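Local coordinates for protein octopine dehydrogenase (Pecten maximus, PDB 3C7A) that catalyses the NADH-dependent reductive condensation of L-arginine with pyruvate to D-octopine, the reverse of octopine dehydrogenation, at residues A[328-333]-A[364-369]; A[335-340]-A[346-351]. One frame throughout, in Å; residues are numbered along the deposited sequence.

Contact 1 (A[328-333]-A[364-369]); sequences EDIPMG and KEYLVD
Tyr366 lays its ring obliquely against Ile330 and Pro331 near the N-terminal end of helix 330-344, and it buries more surface here than either partner. Ile330 CG2, a methyl, lies 3.9 Å from Tyr366 CE2. Nearer the hydroxyl end comes Pro331, whose CB lies 3.9 Å from Tyr366 OH. The chi1 of Tyr366, -51°, sets CG opposite the carbonyl carbon, which carries the ring out of its irregular segment and across to the helix. No hydrogen bond joins 328-333 to 364-369; apolar contact does the work. Each residue type suits its place: a beta-branched isoleucine presents a methyl close to the backbone, a proline is tolerated early in a helix, where its missing N-H costs little, and a tyrosine is long enough to touch both. With an alanine here in place of the tyrosine, Ile330 CG2 and the proline ring would probably lose the ring that packs on them, opening a gap on that side. Gln359 OE1 accepts a hydrogen bond from Tyr366 N, fixing the loop to helix 349-362. The arrangement is a buried loop-on-helix packing in the alpha-helical domain of opine dehydrogenases, Ile330 lying about 8 Å, side chain to side chain, from the active-site His212.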
# COMPACT_ATOMS: atom_id res chain seq x y z
N GLU A 328 -0.65 8.76 -6.89
CA GLU A 328 -0.38 7.39 -6.45
C GLU A 328 -1.61 6.48 -6.55
O GLU A 328 -1.53 5.37 -7.07
CB GLU A 328 0.18 7.37 -5.02
CG GLU A 328 1.68 7.69 -4.91
CD GLU A 328 2.55 6.45 -4.76
OE1 GLU A 328 2.45 5.76 -3.72
OE2 GLU A 328 3.37 6.18 -5.67
N ASP A 329 -2.75 6.97 -6.06
CA ASP A 329 -3.99 6.17 -5.96
C ASP A 329 -4.62 5.77 -7.31
O ASP A 329 -5.42 4.83 -7.36
CB ASP A 329 -5.03 6.87 -5.07
CG ASP A 329 -4.65 6.86 -3.60
OD1 ASP A 329 -3.57 6.33 -3.24
OD2 ASP A 329 -5.44 7.38 -2.78
N ILE A 330 -4.29 6.49 -8.38
CA ILE A 330 -4.81 6.17 -9.71
C ILE A 330 -3.96 5.11 -10.45
O ILE A 330 -4.45 4.01 -10.70
CB ILE A 330 -5.07 7.44 -10.59
CG1 ILE A 330 -6.08 8.39 -9.93
CG2 ILE A 330 -5.51 7.06 -12.02
CD1 ILE A 330 -7.50 7.84 -9.75
N PRO A 331 -2.68 5.42 -10.78
CA PRO A 331 -1.88 4.44 -11.54
C PRO A 331 -1.48 3.19 -10.75
O PRO A 331 -1.25 2.13 -11.34
CB PRO A 331 -0.63 5.24 -11.94
CG PRO A 331 -0.51 6.30 -10.91
CD PRO A 331 -1.91 6.66 -10.51
N MET A 332 -1.30 3.30 -9.44
CA MET A 332 -0.98 2.20 -8.51
C MET A 332 -2.18 1.58 -7.70
O MET A 332 -1.95 0.87 -6.73
CB MET A 332 0.12 2.61 -7.52
CG MET A 332 1.34 3.34 -8.08
SD MET A 332 2.48 2.31 -8.95
CE MET A 332 1.97 2.59 -10.48
N GLY A 333 -3.42 1.88 -8.15
CA GLY A 333 -4.69 1.55 -7.52
C GLY A 333 -5.93 1.31 -8.42
O GLY A 333 -6.16 0.22 -8.88
N LYS A 364 -2.49 13.61 -17.13
CA LYS A 364 -2.08 12.28 -17.60
C LYS A 364 -3.22 11.59 -18.37
O LYS A 364 -4.37 12.04 -18.32
CB LYS A 364 -1.63 11.41 -16.42
CG LYS A 364 -0.47 11.97 -15.59
CD LYS A 364 0.87 11.86 -16.33
CE LYS A 364 2.00 12.42 -15.49
NZ LYS A 364 3.30 12.44 -16.23
N GLU A 365 -2.88 10.52 -19.08
CA GLU A 365 -3.86 9.76 -19.88
C GLU A 365 -3.63 8.25 -19.77
O GLU A 365 -2.55 7.76 -20.10
CB GLU A 365 -3.81 10.21 -21.35
CG GLU A 365 -4.98 9.72 -22.20
CD GLU A 365 -4.80 10.02 -23.69
OE1 GLU A 365 -3.75 9.67 -24.25
OE2 GLU A 365 -5.73 10.60 -24.29
N TYR A 366 -4.66 7.53 -19.31
CA TYR A 366 -4.58 6.07 -19.15
C TYR A 366 -5.68 5.31 -19.90
O TYR A 366 -5.41 4.31 -20.57
CB TYR A 366 -4.61 5.68 -17.66
CG TYR A 366 -3.63 6.41 -16.77
CD1 TYR A 366 -2.26 6.15 -16.85
CD2 TYR A 366 -4.06 7.34 -15.83
CE1 TYR A 366 -1.35 6.82 -16.03
CE2 TYR A 366 -3.17 8.01 -15.01
CZ TYR A 366 -1.81 7.74 -15.11
OH TYR A 366 -0.92 8.40 -14.29
N LEU A 367 -6.92 5.79 -19.78
CA LEU A 367 -8.09 5.13 -20.37
C LEU A 367 -8.71 5.97 -21.50
O LEU A 367 -8.94 7.16 -21.32
CB LEU A 367 -9.14 4.83 -19.29
CG LEU A 367 -10.35 3.93 -19.61
CD1 LEU A 367 -9.95 2.46 -19.67
CD2 LEU A 367 -11.44 4.14 -18.57
N VAL A 368 -8.96 5.33 -22.64
CA VAL A 368 -9.54 6.00 -23.82
C VAL A 368 -10.65 5.14 -24.44
O VAL A 368 -10.41 4.00 -24.86
CB VAL A 368 -8.47 6.33 -24.90
CG1 VAL A 368 -9.10 7.02 -26.11
CG2 VAL A 368 -7.35 7.19 -24.33
N ASP A 369 -11.86 5.70 -24.51
CA ASP A 369 -13.05 5.04 -25.09
C ASP A 369 -13.32 3.63 -24.54
O ASP A 369 -13.79 2.75 -25.27
CB ASP A 369 -12.98 5.03 -26.63
CG ASP A 369 -13.31 6.38 -27.25
OD1 ASP A 369 -14.29 7.03 -26.82
OD2 ASP A 369 -12.59 6.79 -28.19

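Contact 2 (A[335-340]-A[346-351]); sequences IVFKGV and VAIPSN
Phe337 and Lys338 of helix 330-344 meet Ile348 and Asn351 in a helical hairpin of the alpha-helical domain, helices 330-344 and 349-362 joined by a short loop. The close-packed part centres on the methyl CD1 of Ile348. Ile348 CD1 sits 3.8 Å from Lys338 CD and 4.0 Å from Phe337 CE2, so one methyl serves both the lysine's aliphatic chain and the phenylalanine ring. Ile348 turns CG1 into the crowded position between its backbone N and carbonyl carbon (chi1 46°), which sends CD1 toward the first helix. Isoleucine suits the place through its apolar branch, which packs on the preceding helix; it stands at the N-cap position of helix 349-362 by location, its side chain having no acceptor with which to cap. Phe337 also meets Asn351: Asn351 OD1 lies 4.1 Å from Phe337 CE2, with ring and amide planes 47° apart; the other end of that amide, ND2, is hydrogen-bonded to Glu252 of helix 240-263.

The looser side is polar and hydrated. Lysine suits a place that needs an apolar stem and a charged end: its chain bends at chi2 (67°), running CD past the isoleucine and carrying the ammonium on to a salt bridge with Asp352. The lysine ammonium also reaches the carbonyl of Val346 through one water, which accepts from Lys338 NZ at 3.1 Å and donates to Val346 O at 2.8 Å.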
# COMPACT_ATOMS: atom_id res chain seq x y z
N ILE A 335 -6.52 1.89 -11.63
CA ILE A 335 -6.18 1.34 -12.96
C ILE A 335 -5.93 -0.18 -12.91
O ILE A 335 -6.29 -0.90 -13.85
CB ILE A 335 -4.98 2.08 -13.62
CG1 ILE A 335 -5.29 3.57 -13.85
CG2 ILE A 335 -4.54 1.41 -14.94
CD1 ILE A 335 -6.42 3.87 -14.84
N VAL A 336 -5.33 -0.66 -11.82
CA VAL A 336 -5.06 -2.09 -11.63
C VAL A 336 -6.37 -2.89 -11.48
O VAL A 336 -6.51 -3.98 -12.05
CB VAL A 336 -4.11 -2.36 -10.43
CG1 VAL A 336 -3.71 -3.83 -10.36
CG2 VAL A 336 -2.86 -1.48 -10.51
N PHE A 337 -7.32 -2.33 -10.72
CA PHE A 337 -8.65 -2.93 -10.54
C PHE A 337 -9.44 -3.03 -11.86
O PHE A 337 -10.14 -4.02 -12.09
CB PHE A 337 -9.45 -2.13 -9.49
CG PHE A 337 -10.87 -2.61 -9.30
CD1 PHE A 337 -11.14 -3.83 -8.68
CD2 PHE A 337 -11.94 -1.82 -9.70
CE1 PHE A 337 -12.46 -4.27 -8.50
CE2 PHE A 337 -13.26 -2.24 -9.52
CZ PHE A 337 -13.52 -3.48 -8.92
N LYS A 338 -9.30 -2.02 -12.72
CA LYS A 338 -9.96 -1.99 -14.03
C LYS A 338 -9.48 -3.13 -14.95
O LYS A 338 -10.28 -3.74 -15.65
CB LYS A 338 -9.77 -0.62 -14.70
CG LYS A 338 -10.34 -0.47 -16.12
CD LYS A 338 -11.87 -0.55 -16.17
CE LYS A 338 -12.39 -0.33 -17.58
NZ LYS A 338 -13.88 -0.48 -17.68
N GLY A 339 -8.18 -3.41 -14.92
CA GLY A 339 -7.59 -4.51 -15.69
C GLY A 339 -8.14 -5.88 -15.33
O GLY A 339 -8.35 -6.72 -16.22
N VAL A 340 -8.35 -6.11 -14.04
CA VAL A 340 -8.93 -7.36 -13.53
C VAL A 340 -10.39 -7.51 -13.99
O VAL A 340 -10.82 -8.61 -14.37
CB VAL A 340 -8.83 -7.45 -11.98
CG1 VAL A 340 -9.46 -8.74 -11.45
CG2 VAL A 340 -7.37 -7.37 -11.53
N VAL A 346 -16.78 -7.91 -16.67
CA VAL A 346 -17.74 -7.18 -15.84
C VAL A 346 -17.64 -5.67 -16.06
O VAL A 346 -16.55 -5.09 -15.95
CB VAL A 346 -17.56 -7.52 -14.32
CG1 VAL A 346 -18.59 -6.77 -13.47
CG2 VAL A 346 -17.67 -9.02 -14.08
N ALA A 347 -18.77 -5.04 -16.37
CA ALA A 347 -18.83 -3.59 -16.56
C ALA A 347 -18.90 -2.84 -15.22
O ALA A 347 -19.58 -3.28 -14.30
CB ALA A 347 -20.02 -3.22 -17.44
N ILE A 348 -18.19 -1.71 -15.14
CA ILE A 348 -18.14 -0.90 -13.91
C ILE A 348 -18.28 0.61 -14.19
O ILE A 348 -17.29 1.35 -14.13
CB ILE A 348 -16.84 -1.20 -13.07
CG1 ILE A 348 -15.59 -1.22 -13.97
CG2 ILE A 348 -16.99 -2.51 -12.30
CD1 ILE A 348 -14.27 -1.07 -13.21
N PRO A 349 -19.51 1.08 -14.48
CA PRO A 349 -19.77 2.46 -14.92
C PRO A 349 -19.43 3.58 -13.92
O PRO A 349 -19.00 4.66 -14.34
CB PRO A 349 -21.28 2.46 -15.23
CG PRO A 349 -21.83 1.34 -14.42
CD PRO A 349 -20.76 0.29 -14.43
N SER A 350 -19.63 3.32 -12.63
CA SER A 350 -19.35 4.32 -11.58
C SER A 350 -17.85 4.55 -11.36
O SER A 350 -17.41 5.69 -11.17
CB SER A 350 -20.03 3.95 -10.27
OG SER A 350 -21.42 4.23 -10.31
N ASN A 351 -17.07 3.46 -11.39
CA ASN A 351 -15.61 3.55 -11.29
C ASN A 351 -14.98 4.26 -12.50
O ASN A 351 -14.01 5.00 -12.34
CB ASN A 351 -14.99 2.15 -11.12
CG ASN A 351 -14.99 1.68 -9.66
OD1 ASN A 351 -13.97 1.76 -8.98
ND2 ASN A 351 -16.13 1.19 -9.20
O HOH W 1 -14.71 -3.43 -17.29

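Both contacts draw on helix 330-344, contact 1 through Ile330 and Pro331 and contact 2 further along, and their centres lie 11 Å apart. In chain order contact 2 is nested within contact 1: the helix turns back into helix 349-362, and the loop that follows returns to Ile330 and Pro331. Ile335 ties them together, its N probably hydrogen-bonded to Ile330 O and its CD1 packed 3.8 Å from Tyr366 CB. Leu367 CD1 also lies 4.3 Å from Lys338 CE. The two helices and the returning loop thus form one continuous packed unit in the alpha-helical domain, which supplies Met206 and His212 to the site; the side chain of Pro331 is about 13 Å from the bound NAD.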